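Local coordinates for protein 5'-nucleotidase SurE (Aquifex aeolicus, PDB 2WQK) that probably hydrolyses nucleoside 5'-monophosphates to nucleosides and phosphate, as a metal-dependent phosphatase of the SurE family, at residues A[3-8]-A[31-36]; A[95-100]-A[126-131]; A[135-140]-A[166-171]; A[157-162]-A[229-234]; A[188-193]-A[204-209]. All blocks are in the same frame, centred on the assembly; numbering follows the deposited sequence.

Interaction 1. Residues A[3-8]-A[31-36]; sequences TFLLVN and VVVAPD
Leu5 and Val33 meet through methyl groups, CD1 of the leucine lying 3.9 Å from CG2 of the valine. Leu5 holds its CG anti to the backbone N (chi1 177°), and this first torsion, with the turn at chi2 (55°), carries CD1 across to the neighbouring strand, where it also comes near the carbonyl oxygen of Val31. On the other face of the sheet Leu6 and Val32 run side by side and point the same way, with CD2 of Leu6 4.1 Å from CG2 of Val32. Helix 15-24 covers this second face, with Ile17 and Leu20 against Leu6, while helix 69-80 packs on the face of Val31 and Val33. The two strands are the parallel pair of a beta-alpha-beta unit, strand 3-7, helix 15-24, strand 29-35, within the central sheet of the SurE fold. Their backbones are joined by three hydrogen bonds: Val31 N to Phe4 O at 2.8 Å, Leu6 N to Val31 O, and Val33 N to Leu6 O. Beyond Val7, whose CG1 approaches Val33 O, the strands give way to the polar edge. There Asn8 OD1 lies 3.5 Å from Ala34 CB and 3.4 Å from Pro35 CD, while its ND2 is hydrogen-bonded to Gly11 O in the loop that carries Asp10, which binds the sodium ion, and Asp9, a predicted ligand of the divalent metal.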
# COMPACT_ATOMS: atom_id res chain seq x y z
N THR A 3 18.91 24.47 -18.25
CA THR A 3 17.69 23.71 -18.11
C THR A 3 17.83 22.83 -16.88
O THR A 3 18.92 22.22 -16.68
CB THR A 3 17.39 22.85 -19.38
OG1 THR A 3 17.26 23.71 -20.53
CG2 THR A 3 16.15 21.96 -19.22
N PHE A 4 16.77 22.80 -16.07
CA PHE A 4 16.74 21.98 -14.86
C PHE A 4 15.62 20.97 -14.96
O PHE A 4 14.51 21.31 -15.34
CB PHE A 4 16.51 22.84 -13.62
CG PHE A 4 17.29 24.12 -13.64
CD1 PHE A 4 18.65 24.10 -13.64
CD2 PHE A 4 16.64 25.36 -13.70
CE1 PHE A 4 19.39 25.26 -13.68
CE2 PHE A 4 17.39 26.52 -13.73
CZ PHE A 4 18.74 26.46 -13.73
N LEU A 5 15.91 19.72 -14.56
CA LEU A 5 14.89 18.69 -14.42
C LEU A 5 14.59 18.63 -12.91
O LEU A 5 15.48 18.29 -12.13
CB LEU A 5 15.40 17.34 -14.92
CG LEU A 5 14.44 16.16 -14.75
CD1 LEU A 5 13.12 16.45 -15.38
CD2 LEU A 5 15.06 14.85 -15.30
N LEU A 6 13.37 18.99 -12.54
CA LEU A 6 12.96 19.13 -11.15
C LEU A 6 11.93 18.08 -10.83
O LEU A 6 10.89 17.96 -11.50
CB LEU A 6 12.35 20.53 -10.94
CG LEU A 6 11.74 20.84 -9.57
CD1 LEU A 6 12.73 20.62 -8.43
CD2 LEU A 6 11.16 22.25 -9.51
N VAL A 7 12.21 17.30 -9.78
CA VAL A 7 11.35 16.22 -9.34
C VAL A 7 11.12 16.40 -7.84
O VAL A 7 11.75 17.23 -7.19
CB VAL A 7 11.99 14.83 -9.62
CG1 VAL A 7 12.39 14.74 -11.09
CG2 VAL A 7 13.18 14.55 -8.68
N ASN A 8 10.21 15.59 -7.29
CA ASN A 8 10.09 15.51 -5.84
C ASN A 8 9.48 14.16 -5.45
O ASN A 8 9.27 13.30 -6.32
CB ASN A 8 9.33 16.69 -5.22
CG ASN A 8 7.80 16.55 -5.34
OD1 ASN A 8 7.30 15.75 -6.13
ND2 ASN A 8 7.06 17.38 -4.58
N VAL A 31 11.91 22.12 -16.00
CA VAL A 31 11.07 21.06 -16.52
C VAL A 31 10.74 20.18 -15.32
O VAL A 31 11.64 19.58 -14.72
CB VAL A 31 11.76 20.24 -17.63
CG1 VAL A 31 10.87 19.07 -18.10
CG2 VAL A 31 12.12 21.19 -18.83
N VAL A 32 9.46 20.14 -14.98
CA VAL A 32 9.01 19.37 -13.80
C VAL A 32 8.47 18.03 -14.27
O VAL A 32 7.62 17.96 -15.17
CB VAL A 32 7.88 20.06 -13.04
CG1 VAL A 32 7.18 19.17 -11.97
CG2 VAL A 32 8.41 21.33 -12.41
N VAL A 33 8.93 16.97 -13.59
CA VAL A 33 8.31 15.65 -13.75
C VAL A 33 8.22 15.13 -12.31
O VAL A 33 9.26 14.94 -11.66
CB VAL A 33 9.17 14.69 -14.63
CG1 VAL A 33 8.46 13.36 -14.83
CG2 VAL A 33 9.46 15.36 -15.99
N ALA A 34 7.00 14.95 -11.83
CA ALA A 34 6.84 14.62 -10.39
C ALA A 34 5.69 13.62 -10.18
O ALA A 34 4.77 13.49 -11.02
CB ALA A 34 6.60 15.89 -9.59
N PRO A 35 5.74 12.89 -9.06
CA PRO A 35 4.66 11.95 -8.79
C PRO A 35 3.28 12.62 -8.66
O PRO A 35 3.19 13.82 -8.35
CB PRO A 35 5.07 11.30 -7.45
CG PRO A 35 6.57 11.56 -7.31
CD PRO A 35 6.77 12.92 -8.01
N ASP A 36 2.22 11.85 -8.85
CA ASP A 36 0.87 12.37 -8.69
C ASP A 36 0.33 12.25 -7.24
O ASP A 36 -0.84 12.51 -6.99
CB ASP A 36 -0.09 11.66 -9.64
CG ASP A 36 -0.39 10.25 -9.20
OD1 ASP A 36 0.54 9.62 -8.64
OD2 ASP A 36 -1.53 9.78 -9.43

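Interaction 2. Residues A[95-100]-A[126-131]. With SO4 (sulfate ion), chain C.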
# COMPACT_ATOMS: atom_id res chain seq x y z
N GLU A 95 8.95 18.29 2.04
CA GLU A 95 8.18 18.67 3.20
C GLU A 95 8.74 17.87 4.38
O GLU A 95 8.20 16.80 4.77
CB GLU A 95 6.70 18.33 2.99
CG GLU A 95 6.03 18.97 1.81
CD GLU A 95 4.64 18.40 1.58
OE1 GLU A 95 4.33 17.27 2.08
OE2 GLU A 95 3.84 19.08 0.90
N GLY A 96 9.86 18.31 4.89
CA GLY A 96 10.48 17.77 6.08
C GLY A 96 11.94 17.50 5.78
O GLY A 96 12.36 17.48 4.61
N PRO A 97 12.75 17.33 6.83
CA PRO A 97 14.18 17.16 6.65
C PRO A 97 14.62 15.80 6.16
O PRO A 97 13.88 14.81 6.29
CB PRO A 97 14.75 17.41 8.05
CG PRO A 97 13.64 16.97 8.93
CD PRO A 97 12.33 17.28 8.23
N ASN A 98 15.84 15.76 5.61
CA ASN A 98 16.53 14.51 5.28
C ASN A 98 17.97 14.61 5.75
O ASN A 98 18.87 15.08 5.01
CB ASN A 98 16.40 14.26 3.79
CG ASN A 98 15.03 13.75 3.43
OD1 ASN A 98 14.62 12.66 3.88
ND2 ASN A 98 14.28 14.52 2.63
N LEU A 99 18.16 14.24 7.02
CA LEU A 99 19.40 14.40 7.73
C LEU A 99 19.95 13.05 8.21
O LEU A 99 19.20 12.09 8.46
CB LEU A 99 19.16 15.26 8.98
CG LEU A 99 18.74 16.69 8.67
CD1 LEU A 99 18.01 17.33 9.86
CD2 LEU A 99 19.92 17.55 8.22
N GLY A 100 21.26 13.04 8.37
CA GLY A 100 21.90 11.95 9.07
C GLY A 100 21.66 10.60 8.42
O GLY A 100 21.58 10.46 7.20
N SER A 126 15.65 19.88 1.15
CA SER A 126 14.64 19.51 2.15
C SER A 126 14.52 20.63 3.18
O SER A 126 15.51 21.25 3.52
CB SER A 126 15.07 18.21 2.86
OG SER A 126 15.19 17.17 1.90
N ALA A 127 13.28 20.85 3.64
CA ALA A 127 12.95 21.84 4.68
C ALA A 127 13.04 21.24 6.09
O ALA A 127 12.36 20.25 6.38
CB ALA A 127 11.51 22.37 4.44
N PHE A 128 13.83 21.88 6.95
CA PHE A 128 13.94 21.48 8.35
C PHE A 128 12.89 22.26 9.12
O PHE A 128 13.13 23.38 9.60
CB PHE A 128 15.33 21.75 8.90
CG PHE A 128 15.48 21.41 10.38
CD1 PHE A 128 15.49 20.07 10.79
CD2 PHE A 128 15.67 22.39 11.32
CE1 PHE A 128 15.66 19.71 12.09
CE2 PHE A 128 15.85 22.04 12.65
CZ PHE A 128 15.84 20.71 13.03
N GLY A 129 11.72 21.65 9.14
CA GLY A 129 10.53 22.18 9.83
C GLY A 129 9.46 21.12 9.80
O GLY A 129 9.57 20.11 9.05
N ARG A 130 8.42 21.32 10.59
CA ARG A 130 7.27 20.40 10.60
C ARG A 130 6.01 21.13 10.15
O ARG A 130 5.35 20.71 9.19
CB ARG A 130 7.05 19.81 12.00
CG ARG A 130 8.11 18.79 12.45
CD ARG A 130 8.31 18.84 13.96
NE ARG A 130 8.95 17.63 14.47
CZ ARG A 130 8.32 16.50 14.81
NH1 ARG A 130 6.99 16.40 14.68
NH2 ARG A 130 9.01 15.47 15.27
N GLU A 131 5.72 22.24 10.84
CA GLU A 131 4.49 23.00 10.62
C GLU A 131 4.81 24.37 10.05
O GLU A 131 5.87 24.96 10.35
CB GLU A 131 3.73 23.21 11.94
CG GLU A 131 3.07 21.97 12.55
CD GLU A 131 2.49 22.22 13.93
OE1 GLU A 131 1.98 23.34 14.17
OE2 GLU A 131 2.54 21.30 14.77
S SO4 C . 11.16 11.87 1.50
O1 SO4 C . 10.64 12.44 2.73
O2 SO4 C . 10.16 12.15 0.42
O3 SO4 C . 12.37 12.50 1.11
O4 SO4 C . 11.36 10.39 1.61
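Gly96 and Pro97 pass beside Ala127 and Phe128, 96-99 running at 112° to 126-129, with the CA atoms of Pro97 and Phe128 4.6 Å apart. No backbone hydrogen bond joins the two segments; side chains do the joining. The Phe128 ring is met at the edge by Pro97, CB lying 3.9 Å from CD1 and near the ring plane. Leu99 reaches the same ring atom from another direction, with its CD1 3.8 Å from Phe128 CD1. On the polar side Asn98, its CG anti to the carbonyl carbon (chi1 -77°), brings ND2 to Ser126 OG and donates to it at 2.9 Å in a nearly straight bond (170°) that lies in the amide plane. Asn98 ND2 also gives a more bent bond to O3 of the bound sulfate at 3.2 Å, and Ser106, Gly107 and Thr108 supply further hydrogen bonds to that ion. Replacing Asn98 with a leucine would probably leave Ser126 OG and the sulfate each without this amide donor. The Asn98 side chain is about 6 Å from the sodium ion bound by Asn94, Asp10 and Ser40, probably at the edge of the active site. The sulfate probably comes from the crystallisation liquor, yet its tetrahedral shape and its place beside Asn98 are consistent with a site for the substrate phosphate, where a neutral amide could both bind the anion and be steadied by the serine.

Interaction 3. Residues A[135-140]-A[166-171]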
# COMPACT_ATOMS: atom_id res chain seq x y z
N PHE A 135 7.99 27.71 2.43
CA PHE A 135 8.64 27.20 1.21
C PHE A 135 9.13 28.31 0.29
O PHE A 135 10.14 28.16 -0.35
CB PHE A 135 7.72 26.27 0.47
CG PHE A 135 7.49 24.97 1.18
CD1 PHE A 135 8.48 23.98 1.17
CD2 PHE A 135 6.30 24.72 1.83
CE1 PHE A 135 8.26 22.81 1.85
CE2 PHE A 135 6.08 23.51 2.48
CZ PHE A 135 7.07 22.57 2.47
N GLU A 136 8.40 29.44 0.19
CA GLU A 136 8.89 30.51 -0.68
C GLU A 136 10.13 31.20 -0.16
O GLU A 136 10.97 31.61 -0.96
CB GLU A 136 7.80 31.54 -0.97
CG GLU A 136 6.64 30.94 -1.68
CD GLU A 136 5.61 31.97 -2.11
OE1 GLU A 136 5.70 33.12 -1.66
OE2 GLU A 136 4.73 31.60 -2.88
N GLU A 137 10.26 31.34 1.17
CA GLU A 137 11.48 31.84 1.75
C GLU A 137 12.63 30.85 1.52
O GLU A 137 13.72 31.23 1.17
CB GLU A 137 11.33 32.07 3.25
CG GLU A 137 10.29 33.17 3.61
CD GLU A 137 10.73 34.54 3.16
OE1 GLU A 137 11.90 34.89 3.29
OE2 GLU A 137 9.86 35.29 2.68
N ILE A 138 12.35 29.57 1.74
CA ILE A 138 13.37 28.54 1.55
C ILE A 138 13.86 28.51 0.10
O ILE A 138 15.07 28.33 -0.16
CB ILE A 138 12.85 27.16 2.01
CG1 ILE A 138 12.75 27.15 3.53
CG2 ILE A 138 13.74 25.99 1.50
CD1 ILE A 138 11.99 25.96 4.13
N ALA A 139 12.95 28.70 -0.85
CA ALA A 139 13.33 28.64 -2.27
C ALA A 139 14.37 29.69 -2.62
O ALA A 139 15.19 29.49 -3.50
CB ALA A 139 12.11 28.76 -3.21
N LYS A 140 14.33 30.83 -1.91
CA LYS A 140 15.31 31.88 -2.19
C LYS A 140 16.75 31.40 -1.96
O LYS A 140 17.62 31.67 -2.78
CB LYS A 140 15.04 33.13 -1.32
CG LYS A 140 13.69 33.76 -1.61
CD LYS A 140 13.37 34.86 -0.61
CE LYS A 140 12.03 35.48 -0.90
NZ LYS A 140 11.69 36.47 0.21
N ASN A 166 13.57 26.38 8.69
CA ASN A 166 12.32 27.06 8.44
C ASN A 166 12.36 28.46 9.01
O ASN A 166 11.77 28.74 10.06
CB ASN A 166 11.15 26.29 9.03
CG ASN A 166 9.82 26.85 8.61
OD1 ASN A 166 9.72 27.46 7.56
ND2 ASN A 166 8.79 26.62 9.42
N LEU A 167 13.11 29.31 8.32
CA LEU A 167 13.28 30.71 8.70
C LEU A 167 13.04 31.61 7.51
O LEU A 167 13.20 31.22 6.35
CB LEU A 167 14.71 30.93 9.17
CG LEU A 167 15.16 30.25 10.47
CD1 LEU A 167 16.68 30.32 10.63
CD2 LEU A 167 14.46 30.87 11.67
N ARG A 168 12.70 32.87 7.80
CA ARG A 168 12.74 33.84 6.74
C ARG A 168 14.13 33.94 6.16
O ARG A 168 15.13 33.77 6.87
CB ARG A 168 12.30 35.22 7.26
CG ARG A 168 10.86 35.28 7.62
CD ARG A 168 10.47 36.69 8.11
NE ARG A 168 11.02 37.74 7.25
CZ ARG A 168 12.04 38.55 7.54
NH1 ARG A 168 12.67 38.49 8.72
NH2 ARG A 168 12.44 39.44 6.65
N TYR A 169 14.20 34.23 4.85
CA TYR A 169 15.47 34.32 4.14
C TYR A 169 16.48 35.19 4.86
O TYR A 169 17.63 34.83 5.04
CB TYR A 169 15.22 34.82 2.72
CG TYR A 169 16.42 35.01 1.83
CD1 TYR A 169 17.16 33.92 1.38
CD2 TYR A 169 16.75 36.27 1.33
CE1 TYR A 169 18.21 34.07 0.53
CE2 TYR A 169 17.82 36.43 0.48
CZ TYR A 169 18.55 35.33 0.07
OH TYR A 169 19.62 35.50 -0.80
N GLU A 170 16.03 36.34 5.33
CA GLU A 170 16.96 37.26 5.97
C GLU A 170 17.43 36.81 7.34
O GLU A 170 18.42 37.38 7.88
CB GLU A 170 16.31 38.66 6.05
CG GLU A 170 15.95 39.20 4.66
CD GLU A 170 14.60 38.68 4.10
OE1 GLU A 170 13.83 37.96 4.80
OE2 GLU A 170 14.31 39.03 2.94
N GLU A 171 16.74 35.84 7.93
CA GLU A 171 17.11 35.28 9.23
C GLU A 171 18.05 34.06 9.12
O GLU A 171 18.58 33.63 10.12
CB GLU A 171 15.87 34.86 10.01
CG GLU A 171 14.98 36.02 10.50
CD GLU A 171 15.67 36.89 11.56
OE1 GLU A 171 16.72 36.50 12.14
OE2 GLU A 171 15.13 37.98 11.82
O HOH W 1 12.30 37.51 2.57
O HOH W 2 13.85 38.44 0.61
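Glu137 sets its CG anti to the carbonyl carbon (chi1 -64°) and bends at chi2 (-67°), which curls the carboxylate back to Tyr169 at the start of the 3-10 turn 169-171. Here the first turns of helix 135-152 meet the loop between strands 158-165 and 174-177 at the surface of the alpha/beta fold. Glu137 OE1 takes the N-H of Tyr169 on its anti lone pair at 2.9 Å, almost straight (172°). Lys140 stretches out beyond CG and lays its NZ 3.3 Å from Glu137 OE2, meeting that oxygen from above the carboxylate plane in a salt bridge. An alanine in place of Glu137 is likely to leave the Tyr169 N-H without its acceptor and Lys140 without its salt-bridge mate. Glu137 and Glu170 bring like charges close together, and a water probably eases this by donating to Glu137 OE1 and to Glu170 OE2 while accepting from Lys140 NZ. A salt bridge from Arg168 NH2 to Glu170 OE1 probably offsets it further. The Tyr169 hydroxyl is hydrogen-bonded to Asp144, and Lys140 CB sits over one face of the Tyr169 ring, 3.9 Å from the centroid in a CH-pi contact.

Interaction 4. Residues A[157-162]-A[229-234]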
# COMPACT_ATOMS: atom_id res chain seq x y z
N ASP A 157 32.33 12.26 -8.04
CA ASP A 157 31.69 11.19 -7.25
C ASP A 157 30.83 11.86 -6.21
O ASP A 157 30.90 11.51 -5.02
CB ASP A 157 32.77 10.27 -6.59
CG ASP A 157 32.17 9.15 -5.73
OD1 ASP A 157 31.06 8.64 -6.06
OD2 ASP A 157 32.85 8.79 -4.71
N THR A 158 30.03 12.87 -6.61
CA THR A 158 29.32 13.53 -5.54
C THR A 158 27.96 14.04 -6.04
O THR A 158 27.81 14.43 -7.17
CB THR A 158 30.17 14.77 -5.06
OG1 THR A 158 31.49 14.32 -4.69
CG2 THR A 158 29.54 15.49 -3.88
N TYR A 159 27.02 14.08 -5.12
CA TYR A 159 25.79 14.89 -5.31
C TYR A 159 25.51 15.56 -3.97
O TYR A 159 26.04 15.13 -2.95
CB TYR A 159 24.62 14.08 -5.85
CG TYR A 159 24.17 12.91 -5.00
CD1 TYR A 159 22.96 12.96 -4.34
CD2 TYR A 159 24.92 11.72 -4.89
CE1 TYR A 159 22.52 11.94 -3.53
CE2 TYR A 159 24.47 10.68 -4.08
CZ TYR A 159 23.28 10.79 -3.41
OH TYR A 159 22.82 9.77 -2.61
N LEU A 160 24.75 16.65 -4.00
CA LEU A 160 24.57 17.45 -2.79
C LEU A 160 23.23 17.19 -2.11
O LEU A 160 22.20 17.14 -2.76
CB LEU A 160 24.69 18.95 -3.12
CG LEU A 160 25.98 19.37 -3.80
CD1 LEU A 160 25.93 20.90 -4.07
CD2 LEU A 160 27.24 18.99 -3.03
N ASN A 161 23.29 17.14 -0.79
CA ASN A 161 22.13 17.02 0.07
C ASN A 161 21.97 18.26 0.93
O ASN A 161 22.85 18.56 1.73
CB ASN A 161 22.19 15.79 0.98
CG ASN A 161 20.87 15.58 1.67
OD1 ASN A 161 19.80 15.66 1.03
ND2 ASN A 161 20.92 15.35 3.01
N VAL A 162 20.93 19.05 0.63
CA VAL A 162 20.78 20.39 1.26
C VAL A 162 19.56 20.40 2.15
O VAL A 162 18.48 19.97 1.72
CB VAL A 162 20.65 21.48 0.17
CG1 VAL A 162 20.52 22.87 0.82
CG2 VAL A 162 21.85 21.44 -0.79
N THR A 229 25.66 18.86 2.39
CA THR A 229 26.54 17.71 2.57
C THR A 229 26.84 17.11 1.18
O THR A 229 25.91 16.78 0.45
CB THR A 229 25.87 16.61 3.40
OG1 THR A 229 25.42 17.14 4.65
CG2 THR A 229 26.83 15.39 3.61
N PRO A 230 28.13 16.93 0.86
CA PRO A 230 28.50 16.23 -0.37
C PRO A 230 28.44 14.73 -0.06
O PRO A 230 29.12 14.24 0.87
CB PRO A 230 29.94 16.67 -0.64
CG PRO A 230 30.50 16.95 0.72
CD PRO A 230 29.33 17.34 1.63
N LEU A 231 27.63 14.01 -0.82
CA LEU A 231 27.44 12.56 -0.63
C LEU A 231 28.16 11.81 -1.74
O LEU A 231 28.13 12.22 -2.92
CB LEU A 231 25.96 12.22 -0.72
CG LEU A 231 25.01 12.85 0.31
CD1 LEU A 231 23.53 12.48 0.06
CD2 LEU A 231 25.46 12.44 1.73
N HIS A 232 28.74 10.67 -1.35
CA HIS A 232 29.25 9.72 -2.31
C HIS A 232 28.14 9.11 -3.14
O HIS A 232 27.13 8.69 -2.58
CB HIS A 232 29.94 8.54 -1.59
CG HIS A 232 31.30 8.80 -1.08
ND1 HIS A 232 32.39 8.97 -1.90
CD2 HIS A 232 31.77 8.81 0.19
CE1 HIS A 232 33.47 9.11 -1.15
NE2 HIS A 232 33.12 9.02 0.12
N LEU A 233 28.36 8.98 -4.45
CA LEU A 233 27.53 8.11 -5.25
C LEU A 233 27.96 6.64 -5.06
O LEU A 233 27.13 5.75 -4.87
CB LEU A 233 27.59 8.45 -6.74
CG LEU A 233 26.66 7.50 -7.54
CD1 LEU A 233 25.17 7.42 -7.04
CD2 LEU A 233 26.74 7.84 -9.02
N ASP A 234 29.27 6.41 -5.07
CA ASP A 234 29.82 5.06 -4.95
C ASP A 234 29.94 4.76 -3.47
O ASP A 234 30.65 5.46 -2.76
CB ASP A 234 31.17 5.04 -5.66
CG ASP A 234 31.81 3.65 -5.75
OD1 ASP A 234 31.42 2.72 -4.98
OD2 ASP A 234 32.78 3.58 -6.60
O HOH W 3 24.55 7.78 -2.32
O HOH W 4 22.95 16.05 5.02
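Strands 158-165 and 225-232 are antiparallel neighbours in the large mixed sheet, and they meet here next to a subunit interface. Tyr159 and Leu231 form a hydrogen-bonded pair, Leu231 N reaching Tyr159 O at 2.9 Å, and Asn161 and Thr229 form a second one; between them Leu160 faces Pro230 in a non-hydrogen-bonded pair. Tyr159 places its CG between the backbone N and the carbonyl carbon (chi1 60°), which swings the ring over to the partner strand. Leu231 CB then lies over one ring face, 4.2 Å from the centroid, while Leu231 CD1 touches CE1. A water in the ring plane joins Tyr159 OH to His232 O. On the other face of the sheet Thr158 CG2 presses against Pro230 CB at 3.5 Å, a tight contact for two carbons. Asp157, in the conformer described, one of two, closes the end of the ladder with both carboxylate oxygens. Asp157 OD1 accepts from Asp234 N at 3.0 Å on its syn lone pair and more weakly from Leu233 N. Asp157 OD2 takes His232 ND1 at 2.9 Å, in the imidazole plane but 42° out of the carboxylate plane, so this conformer probably fixes the ring's rotation. The His232 ring meets His232 of the second subunit nearly parallel, and ND2 of Asn237 of that subunit is hydrogen-bonded to Asp157 O. Strand 225-232 is thereby the antiparallel neighbour of strand 158-165 in the mixed sheet of this alpha/beta fold.

Interaction 5. Residues A[188-193]-A[204-209]; sequences RVFKYI and AAEEFG
Arg188 CB rests 4.1 Å from CG of Glu206, in the conformer described, one of two, across a beta hairpin, the two-stranded antiparallel arm formed by strands 186-193 and 199-206. From CB the arginine runs extended, CG anti to the backbone N (chi1 -160°) and the chain straight as far as NE, so that its end leads away from the opposite strand. There the guanidinium turns over the Phe190 ring, with NH1 lying 3.8 Å above the ring plane over its centre. Beneath it the phenylalanine offers its edge to the other strand: Phe190 CE2 is 3.5 Å from Ala204 CB, and OE2 of the same Glu206 conformer lies in the ring plane at that edge. The ring thus meets a positive group over a face and a carboxylate oxygen at its rim, consistent with its charge distribution and probably favourable. Pro195 of the third subunit packs on both Phe190 and Ala204, and Tyr196 of that subunit is hydrogen-bonded to Ala205 N, which places the arm among neighbouring chains of the tetramer. Under these side chains Arg188 and Ala204 form an antiparallel hydrogen-bonded pair, with Ala204 N 2.7 Å from Arg188 O.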
# COMPACT_ATOMS: atom_id res chain seq x y z
N ARG A 188 14.14 5.09 22.57
CA ARG A 188 13.57 4.36 23.69
C ARG A 188 12.36 3.57 23.20
O ARG A 188 11.54 4.14 22.47
CB ARG A 188 13.12 5.34 24.77
CG ARG A 188 12.95 4.75 26.15
CD ARG A 188 12.13 5.72 27.03
NE ARG A 188 11.74 5.25 28.38
CZ ARG A 188 11.15 4.10 28.70
NH1 ARG A 188 10.88 3.15 27.80
NH2 ARG A 188 10.84 3.87 29.98
N VAL A 189 12.24 2.31 23.59
CA VAL A 189 11.09 1.48 23.20
C VAL A 189 10.13 1.38 24.39
O VAL A 189 10.56 1.10 25.53
CB VAL A 189 11.51 0.07 22.72
CG1 VAL A 189 10.30 -0.75 22.36
CG2 VAL A 189 12.50 0.19 21.55
N PHE A 190 8.87 1.68 24.12
CA PHE A 190 7.79 1.61 25.14
C PHE A 190 6.99 0.34 24.86
O PHE A 190 6.71 0.04 23.71
CB PHE A 190 6.90 2.83 25.06
CG PHE A 190 7.58 4.12 25.52
CD1 PHE A 190 7.35 4.61 26.79
CD2 PHE A 190 8.46 4.80 24.69
CE1 PHE A 190 7.98 5.78 27.22
CE2 PHE A 190 9.10 5.97 25.11
CZ PHE A 190 8.85 6.46 26.38
N LYS A 191 6.64 -0.41 25.91
CA LYS A 191 5.88 -1.64 25.80
C LYS A 191 4.45 -1.39 26.28
O LYS A 191 4.22 -0.73 27.32
CB LYS A 191 6.49 -2.75 26.68
CG LYS A 191 5.85 -4.11 26.48
CD LYS A 191 6.58 -5.20 27.25
CE LYS A 191 5.92 -6.55 27.07
NZ LYS A 191 6.60 -7.58 27.96
N TYR A 192 3.52 -1.99 25.55
CA TYR A 192 2.09 -1.96 25.84
C TYR A 192 1.54 -3.36 25.78
O TYR A 192 2.18 -4.26 25.19
CB TYR A 192 1.37 -1.10 24.82
CG TYR A 192 1.78 0.36 24.80
CD1 TYR A 192 1.09 1.31 25.51
CD2 TYR A 192 2.84 0.78 24.02
CE1 TYR A 192 1.45 2.66 25.44
CE2 TYR A 192 3.21 2.11 23.96
CZ TYR A 192 2.50 3.05 24.67
OH TYR A 192 2.86 4.36 24.58
N ILE A 193 0.33 -3.56 26.33
CA ILE A 193 -0.41 -4.81 26.14
C ILE A 193 -1.73 -4.58 25.40
O ILE A 193 -2.49 -3.68 25.77
CB ILE A 193 -0.64 -5.53 27.48
CG1 ILE A 193 0.70 -5.75 28.19
CG2 ILE A 193 -1.40 -6.83 27.27
CD1 ILE A 193 1.57 -6.81 27.53
N ALA A 204 10.29 5.18 20.28
CA ALA A 204 10.23 6.63 20.46
C ALA A 204 11.58 7.28 20.25
O ALA A 204 12.61 6.72 20.64
CB ALA A 204 9.71 6.99 21.86
N ALA A 205 11.55 8.48 19.66
CA ALA A 205 12.72 9.34 19.52
C ALA A 205 12.64 10.43 20.62
O ALA A 205 11.65 11.17 20.68
CB ALA A 205 12.75 9.98 18.14
N GLU A 206 13.65 10.48 21.49
CA GLU A 206 13.71 11.35 22.66
C GLU A 206 14.87 12.33 22.53
O GLU A 206 15.84 12.04 21.84
CB GLU A 206 13.94 10.52 23.93
CG GLU A 206 12.92 9.40 24.22
CD GLU A 206 11.54 9.90 24.62
OE1 GLU A 206 11.38 11.12 24.85
OE2 GLU A 206 10.61 9.07 24.71
N GLU A 207 14.80 13.46 23.24
CA GLU A 207 15.93 14.40 23.30
C GLU A 207 16.50 14.79 21.93
O GLU A 207 17.72 14.78 21.74
CB GLU A 207 17.04 13.80 24.17
CG GLU A 207 16.57 13.34 25.57
CD GLU A 207 17.68 12.73 26.41
OE1 GLU A 207 18.87 12.84 26.02
OE2 GLU A 207 17.37 12.14 27.48
N PHE A 208 15.63 15.16 20.99
CA PHE A 208 16.08 15.55 19.64
C PHE A 208 17.04 16.75 19.66
O PHE A 208 16.71 17.82 20.20
CB PHE A 208 14.91 15.87 18.69
CG PHE A 208 15.34 16.03 17.24
CD1 PHE A 208 15.52 14.91 16.43
CD2 PHE A 208 15.59 17.31 16.71
CE1 PHE A 208 15.93 15.05 15.10
CE2 PHE A 208 16.01 17.46 15.37
CZ PHE A 208 16.18 16.33 14.57
N GLY A 209 18.23 16.55 19.10
CA GLY A 209 19.22 17.61 18.98
C GLY A 209 19.94 18.04 20.26
O GLY A 209 20.76 18.97 20.24

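From the N terminus, interaction 1 closes first, pairing strands 3-7 and 29-35 around helix 15-24. Interaction 2 follows in series and brings the loop after strand 88-94 against the end of strand 122-128 in the same sheet. Interaction 3 opens next, on helix 135-152, and crosses interaction 4, whose first segment starts before interaction 3 has closed. Interaction 4 spans the longest separation and joins strand 158-165 to strand 225-232; the hairpin of interaction 5 lies wholly within that span and projects from the body. Interaction 2 touches three others, through Phe128 to Asn166, Asn98 to Asn161, and Phe128 to Phe208. Interactions 4 and 5 both reach the second subunit.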